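Chitinase (Thermococcus kodakarensis KOD1, PDB 5DHD) probably binds chitin through this small all-beta domain, one of the chitin-binding domains of an enzyme that hydrolyses chitin. Local coordinates at residues 48-53 against 65-70; 37-42 against 83-88. All coordinates share one frame; numbering follows the deposited sequence.

Contact 1: 48-53 against 65-70; sequences FWSANK and VSWNRG. With SO4 (sulfate ion), chain C.
The carbonyl O of S50 receives the side-chain amide of N68, ND2 to O 2.9 Å, the donor in the carbonyl plane on a lone pair and the N-H...O angle 159°. S50 O also lies nearly in the amide plane of N68, and the same ND2 reaches T74 O, which probably uses both its hydrogens and fixes the amide's rotation. This is the close-packed part: CG1 of V65 comes 3.7 Å from A51 N, while CG2 meets the S50 carbonyl. V65 to N68 form a type I beta turn, closed by N68 N to V65 O at 3.1 Å, in the loop from strand 59-64 to strand 72-79; S50 marks the break where the chain passes from strand 45-49 in one sheet of the beta sandwich to strand 51-56 in the other. The solvent side is looser: W67 and N52 are both exposed, and N52 ND2 comes only to 4.0 Å from V65 CG1. The W67 indole lies with one face over V65 CG2, which stands 3.4 Å above the ring plane toward the rim. With chi1 at 52°, its CG sits between backbone N and carbonyl carbon, and only the ring edge reaches S50, CH2 to OG 3.5 Å.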
loop_
_atom_site.group_PDB
_atom_site.type_symbol
_atom_site.label_atom_id
_atom_site.label_comp_id
_atom_site.label_asym_id
_atom_site.label_seq_id
_atom_site.Cartn_x
_atom_site.Cartn_y
_atom_site.Cartn_z
ATOM N N PHE A 48 3.698 -4.119 9.601
ATOM C CA PHE A 48 4.083 -3.816 8.226
ATOM C C PHE A 48 5.528 -4.220 7.995
ATOM O O PHE A 48 6.308 -4.361 8.945
ATOM C CB PHE A 48 3.862 -2.331 7.859
ATOM C CG PHE A 48 4.746 -1.370 8.614
ATOM C CD1 PHE A 48 4.390 -0.935 9.878
ATOM C CD2 PHE A 48 5.936 -0.912 8.052
ATOM C CE1 PHE A 48 5.225 -0.040 10.584
ATOM C CE2 PHE A 48 6.776 -0.019 8.744
ATOM C CZ PHE A 48 6.414 0.408 10.001
ATOM N N TRP A 49 5.875 -4.425 6.730
ATOM C CA TRP A 49 7.220 -4.846 6.377
ATOM C C TRP A 49 7.590 -4.421 4.964
ATOM O O TRP A 49 6.717 -4.224 4.117
ATOM C CB TRP A 49 7.341 -6.385 6.506
ATOM C CG TRP A 49 6.249 -7.156 5.771
ATOM C CD1 TRP A 49 6.276 -7.598 4.470
ATOM C CD2 TRP A 49 4.958 -7.506 6.285
ATOM N NE1 TRP A 49 5.076 -8.199 4.147
ATOM C CE2 TRP A 49 4.248 -8.151 5.239
ATOM C CE3 TRP A 49 4.326 -7.338 7.531
ATOM C CZ2 TRP A 49 2.934 -8.620 5.400
ATOM C CZ3 TRP A 49 3.004 -7.807 7.688
ATOM C CH2 TRP A 49 2.332 -8.435 6.625
ATOM N N SER A 50 8.896 -4.273 4.738
ATOM C CA SER A 50 9.463 -3.908 3.445
ATOM C C SER A 50 9.076 -2.518 2.963
ATOM O O SER A 50 9.115 -2.227 1.763
ATOM C CB SER A 50 9.098 -4.964 2.402
ATOM O OG SER A 50 9.461 -6.255 2.888
ATOM N N ALA A 51 8.722 -1.656 3.904
ATOM C CA ALA A 51 8.334 -0.295 3.583
ATOM C C ALA A 51 8.368 0.544 4.843
ATOM O O ALA A 51 8.471 0.014 5.953
ATOM C CB ALA A 51 6.890 -0.256 3.031
ATOM N N ASN A 52 8.317 1.859 4.658
ATOM C CA ASN A 52 8.271 2.790 5.773
ATOM C C ASN A 52 6.796 3.160 5.892
ATOM O O ASN A 52 6.085 3.202 4.883
ATOM C CB ASN A 52 9.151 4.018 5.509
ATOM C CG ASN A 52 10.656 3.665 5.473
ATOM O OD1 ASN A 52 11.206 3.172 6.450
ATOM N ND2 ASN A 52 11.289 3.910 4.351
ATOM N N LYS A 53 6.337 3.416 7.112
ATOM C CA LYS A 53 4.947 3.782 7.336
ATOM C C LYS A 53 4.812 5.121 8.046
ATOM O O LYS A 53 5.564 5.427 8.975
ATOM C CB LYS A 53 4.242 2.740 8.203
ATOM C CG LYS A 53 2.778 3.106 8.467
ATOM C CD LYS A 53 2.052 2.021 9.272
ATOM C CE LYS A 53 2.421 2.072 10.740
ATOM N NZ LYS A 53 1.863 3.265 11.470
ATOM N N VAL A 65 11.645 1.200 1.205
ATOM C CA VAL A 65 12.885 1.181 1.963
ATOM C C VAL A 65 13.933 1.221 0.846
ATOM O O VAL A 65 13.585 1.134 -0.335
ATOM C CB VAL A 65 13.016 -0.090 2.858
ATOM C CG1 VAL A 65 12.013 0.018 4.006
ATOM C CG2 VAL A 65 12.801 -1.380 2.055
ATOM N N SER A 66 15.202 1.352 1.205
ATOM C CA SER A 66 16.276 1.474 0.217
ATOM C C SER A 66 16.262 0.542 -0.982
ATOM O O SER A 66 16.510 0.967 -2.122
ATOM C CB SER A 66 17.635 1.328 0.916
ATOM O OG SER A 66 17.859 -0.007 1.335
ATOM N N TRP A 67 15.965 -0.723 -0.740
ATOM C CA TRP A 67 16.003 -1.738 -1.775
ATOM C C TRP A 67 14.700 -2.093 -2.467
ATOM O O TRP A 67 14.686 -2.971 -3.333
ATOM C CB TRP A 67 16.557 -3.028 -1.171
ATOM C CG TRP A 67 15.835 -3.456 0.113
ATOM C CD1 TRP A 67 16.234 -3.209 1.395
ATOM C CD2 TRP A 67 14.640 -4.249 0.210
ATOM N NE1 TRP A 67 15.367 -3.807 2.288
ATOM C CE2 TRP A 67 14.378 -4.451 1.585
ATOM C CE3 TRP A 67 13.766 -4.813 -0.739
ATOM C CZ2 TRP A 67 13.280 -5.196 2.040
ATOM C CZ3 TRP A 67 12.683 -5.549 -0.288
ATOM C CH2 TRP A 67 12.449 -5.737 1.090
ATOM N N ASN A 68 13.619 -1.403 -2.114
ATOM C CA ASN A 68 12.305 -1.759 -2.638
ATOM C C ASN A 68 11.644 -0.703 -3.509
ATOM O O ASN A 68 10.418 -0.555 -3.483
ATOM C CB ASN A 68 11.409 -2.127 -1.432
ATOM C CG ASN A 68 10.386 -3.192 -1.753
ATOM O OD1 ASN A 68 10.478 -3.886 -2.766
ATOM N ND2 ASN A 68 9.398 -3.337 -0.868
ATOM N N ARG A 69 12.444 0.008 -4.300
ATOM C CA ARG A 69 11.918 1.058 -5.176
ATOM C C ARG A 69 11.426 0.537 -6.524
ATOM O O ARG A 69 10.818 1.282 -7.293
ATOM C CB ARG A 69 12.974 2.141 -5.415
ATOM C CG ARG A 69 13.378 2.858 -4.135
ATOM C CD ARG A 69 14.468 3.933 -4.363
ATOM N NE ARG A 69 13.970 5.102 -5.077
ATOM C CZ ARG A 69 14.348 5.458 -6.307
ATOM N NH1 ARG A 69 15.248 4.734 -6.960
ATOM N NH2 ARG A 69 13.785 6.508 -6.893
ATOM N N GLY A 70 11.677 -0.738 -6.806
ATOM C CA GLY A 70 11.245 -1.321 -8.067
ATOM C C GLY A 70 12.359 -2.103 -8.744
ATOM O O GLY A 70 13.430 -2.260 -8.157
HETATM S S SO4 C . 3.292 6.455 12.427
HETATM O O1 SO4 C . 2.015 6.200 13.115
HETATM O O2 SO4 C . 4.381 6.507 13.417
HETATM O O3 SO4 C . 3.219 7.739 11.710
HETATM O O4 SO4 C . 3.555 5.370 11.466
#

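Contact 2: 37-42 against 83-88; sequences VKLKDG and ESVEAI. With PE3 (3,6,9,12,15,18,21,24,27,30,33,36,39-tridecaoxahentetracontane-1,41-diol), chain H; PE3 (3,6,9,12,15,18,21,24,27,30,33,36,39-tridecaoxahentetracontane-1,41-diol), chain F.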
loop_
_atom_site.group_PDB
_atom_site.type_symbol
_atom_site.label_atom_id
_atom_site.label_comp_id
_atom_site.label_asym_id
_atom_site.label_seq_id
_atom_site.Cartn_x
_atom_site.Cartn_y
_atom_site.Cartn_z
ATOM N N VAL A 37 -3.229 4.495 1.915
ATOM C CA VAL A 37 -4.275 3.572 2.325
ATOM C C VAL A 37 -5.300 4.234 3.235
ATOM O O VAL A 37 -4.942 4.914 4.197
ATOM C CB VAL A 37 -3.644 2.382 3.069
ATOM C CG1 VAL A 37 -4.722 1.405 3.517
ATOM C CG2 VAL A 37 -2.596 1.705 2.180
ATOM N N LYS A 38 -6.575 4.029 2.919
ATOM C CA LYS A 38 -7.671 4.567 3.717
ATOM C C LYS A 38 -8.295 3.413 4.492
ATOM O O LYS A 38 -8.724 2.421 3.901
ATOM C CB LYS A 38 -8.739 5.202 2.821
ATOM C CG LYS A 38 -9.982 5.717 3.579
ATOM C CD LYS A 38 -9.653 6.917 4.456
ATOM C CE LYS A 38 -10.910 7.490 5.121
ATOM N NZ LYS A 38 -11.629 6.484 5.971
ATOM N N LEU A 39 -8.340 3.541 5.812
ATOM C CA LEU A 39 -8.914 2.506 6.664
ATOM C C LEU A 39 -10.261 2.945 7.220
ATOM O O LEU A 39 -10.528 4.140 7.341
ATOM C CB LEU A 39 -8.006 2.242 7.870
ATOM C CG LEU A 39 -6.555 1.835 7.626
ATOM C CD1 LEU A 39 -5.851 1.632 8.962
ATOM C CD2 LEU A 39 -6.522 0.562 6.797
ATOM N N LYS A 40 -11.106 1.978 7.562
ATOM C CA LYS A 40 -12.395 2.298 8.163
ATOM C C LYS A 40 -12.098 2.888 9.538
ATOM O O LYS A 40 -11.091 2.547 10.156
ATOM C CB LYS A 40 -13.213 1.019 8.325
ATOM C CG LYS A 40 -13.971 0.594 7.085
ATOM C CD LYS A 40 -14.921 -0.556 7.402
ATOM C CE LYS A 40 -14.412 -1.869 6.837
ATOM N NZ LYS A 40 -15.248 -3.025 7.271
ATOM N N ASP A 41 -12.970 3.765 10.024
ATOM C CA ASP A 41 -12.753 4.378 11.329
ATOM C C ASP A 41 -12.623 3.315 12.409
ATOM O O ASP A 41 -13.369 2.334 12.422
ATOM C CB ASP A 41 -13.908 5.326 11.677
ATOM C CG ASP A 41 -14.044 6.458 10.684
ATOM O OD1 ASP A 41 -13.013 7.087 10.356
ATOM O OD2 ASP A 41 -15.181 6.723 10.237
ATOM N N GLY A 42 -11.665 3.508 13.309
ATOM C CA GLY A 42 -11.462 2.554 14.381
ATOM C C GLY A 42 -10.399 1.512 14.083
ATOM O O GLY A 42 -9.974 0.784 14.978
ATOM N N GLU A 83 -11.274 -6.895 6.917
ATOM C CA GLU A 83 -11.260 -6.107 5.687
ATOM C C GLU A 83 -11.562 -4.635 5.941
ATOM O O GLU A 83 -12.520 -4.077 5.405
ATOM C CB GLU A 83 -12.283 -6.696 4.709
ATOM C CG GLU A 83 -11.925 -8.122 4.305
ATOM C CD GLU A 83 -12.918 -8.740 3.344
ATOM O OE1 GLU A 83 -13.118 -8.181 2.243
ATOM O OE2 GLU A 83 -13.497 -9.788 3.695
ATOM N N SER A 84 -10.715 -4.000 6.744
ATOM C CA SER A 84 -10.905 -2.598 7.086
ATOM C C SER A 84 -10.373 -1.600 6.056
ATOM O O SER A 84 -10.656 -0.403 6.154
ATOM C CB SER A 84 -10.288 -2.293 8.439
ATOM O OG SER A 84 -8.881 -2.285 8.332
ATOM N N VAL A 85 -9.600 -2.070 5.078
ATOM C CA VAL A 85 -9.086 -1.159 4.056
ATOM C C VAL A 85 -10.190 -0.817 3.061
ATOM O O VAL A 85 -10.770 -1.704 2.429
ATOM C CB VAL A 85 -7.891 -1.762 3.276
ATOM C CG1 VAL A 85 -7.550 -0.877 2.068
ATOM C CG2 VAL A 85 -6.675 -1.866 4.185
ATOM N N GLU A 86 -10.475 0.473 2.923
ATOM C CA GLU A 86 -11.514 0.923 2.006
ATOM C C GLU A 86 -10.961 1.230 0.623
ATOM O O GLU A 86 -11.661 1.062 -0.376
ATOM C CB GLU A 86 -12.187 2.178 2.549
ATOM C CG GLU A 86 -12.758 1.989 3.943
ATOM C CD GLU A 86 -13.503 3.205 4.443
ATOM O OE1 GLU A 86 -13.137 4.337 4.058
ATOM O OE2 GLU A 86 -14.451 3.021 5.233
ATOM N N ALA A 87 -9.713 1.691 0.565
ATOM C CA ALA A 87 -9.088 2.019 -0.714
ATOM C C ALA A 87 -7.571 2.098 -0.601
ATOM O O ALA A 87 -7.032 2.405 0.461
ATOM C CB ALA A 87 -9.617 3.376 -1.219
ATOM N N ILE A 88 -6.893 1.806 -1.709
ATOM C CA ILE A 88 -5.437 1.869 -1.772
ATOM C C ILE A 88 -5.095 2.625 -3.052
ATOM O O ILE A 88 -5.583 2.281 -4.132
ATOM C CB ILE A 88 -4.785 0.461 -1.806
ATOM C CG1 ILE A 88 -5.162 -0.326 -0.532
ATOM C CG2 ILE A 88 -3.253 0.600 -1.974
ATOM C CD1 ILE A 88 -4.623 -1.769 -0.501
HETATM O O13 PE3 H . -14.831 -1.682 -4.249
HETATM C C12 PE3 H . -13.390 -1.902 -4.073
HETATM C C11 PE3 H . -12.918 -1.455 -2.723
HETATM O O10 PE3 H . -13.125 -2.481 -1.709
HETATM C C9 PE3 H . -12.763 -1.953 -0.387
HETATM C C8 PE3 H . -13.026 -2.972 0.767
HETATM O O7 PE3 H . -14.451 -3.429 0.747
HETATM C C6 PE3 H . -14.667 -4.381 1.839
HETATM C C30 PE3 F . -10.979 2.274 -7.721
HETATM C C29 PE3 F . -10.398 2.955 -6.483
HETATM O O28 PE3 F . -11.446 3.597 -5.777
HETATM C C27 PE3 F . -10.874 4.224 -4.626
HETATM C C26 PE3 F . -11.967 4.949 -3.836
HETATM O O25 PE3 F . -12.756 4.005 -3.102
HETATM O O HOH W 1 -15.141 4.238 8.146
#
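A classic beta bulge interrupts the antiparallel pairing of strands 34-39 and 85-92, neighbours in the five-stranded sheet of this beta sandwich: E86 and A87 both face K38. K38 bonds to both bulge residues, its N donating to A87 O at 3.0 Å and its O accepting from E86 N at 2.8 Å. Beyond the bulge, K40 N reaches S84 O, extending the ladder into the turn. V37 with I88 and L39 with V85 are non-hydrogen-bonded pairs whose side chains share the face turned to F77 and A79 of the other sheet. There V85 CG2 touches L39 CD2 at 3.6 Å and V37 CG1 at 3.9 Å, the two valine side chains crossing at about a right angle. S84 OG, near L39 CD2, is hydrogen-bonded to S43 OG.

K38 points to the opposite face, with A87, and its side chain runs alongside that of E86 in the same direction; bends at chi2 (68°) and chi4 (58°) curl the lysine back so that NZ meets E86 OE1 in a salt bridge from above the carboxylate plane. The same ammonium bonds L39 O at 2.9 Å, likewise from above the carbonyl plane, a second grip that fixes the curl. K40 crosses E86 obliquely, with its CG against the other carboxylate oxygen, OE2. A water accepts from D41 N and donates to that same E86 OE2, at 3.2 Å from it.

From the N terminus, the chain first builds strands 9-15 and 19-26 of the four-stranded sheet, then crosses to strand 34-39, the first partner of contact 2. It continues through strand 45-49 to segment 48-53, and the excursion over strands 51-56 and 59-64 returns at 65-70, where contact 1 closes the shorter loop. After strand 72-79 it arrives at 83-88, closing contact 2; the loop of contact 1 thus lies wholly within the longer one, without crossing. Contact 2 joins two central strands of the five-stranded sheet, whereas contact 1 ties connections between the two sheets. Their centres are 20 Å apart, on opposite sides of the chain's centre.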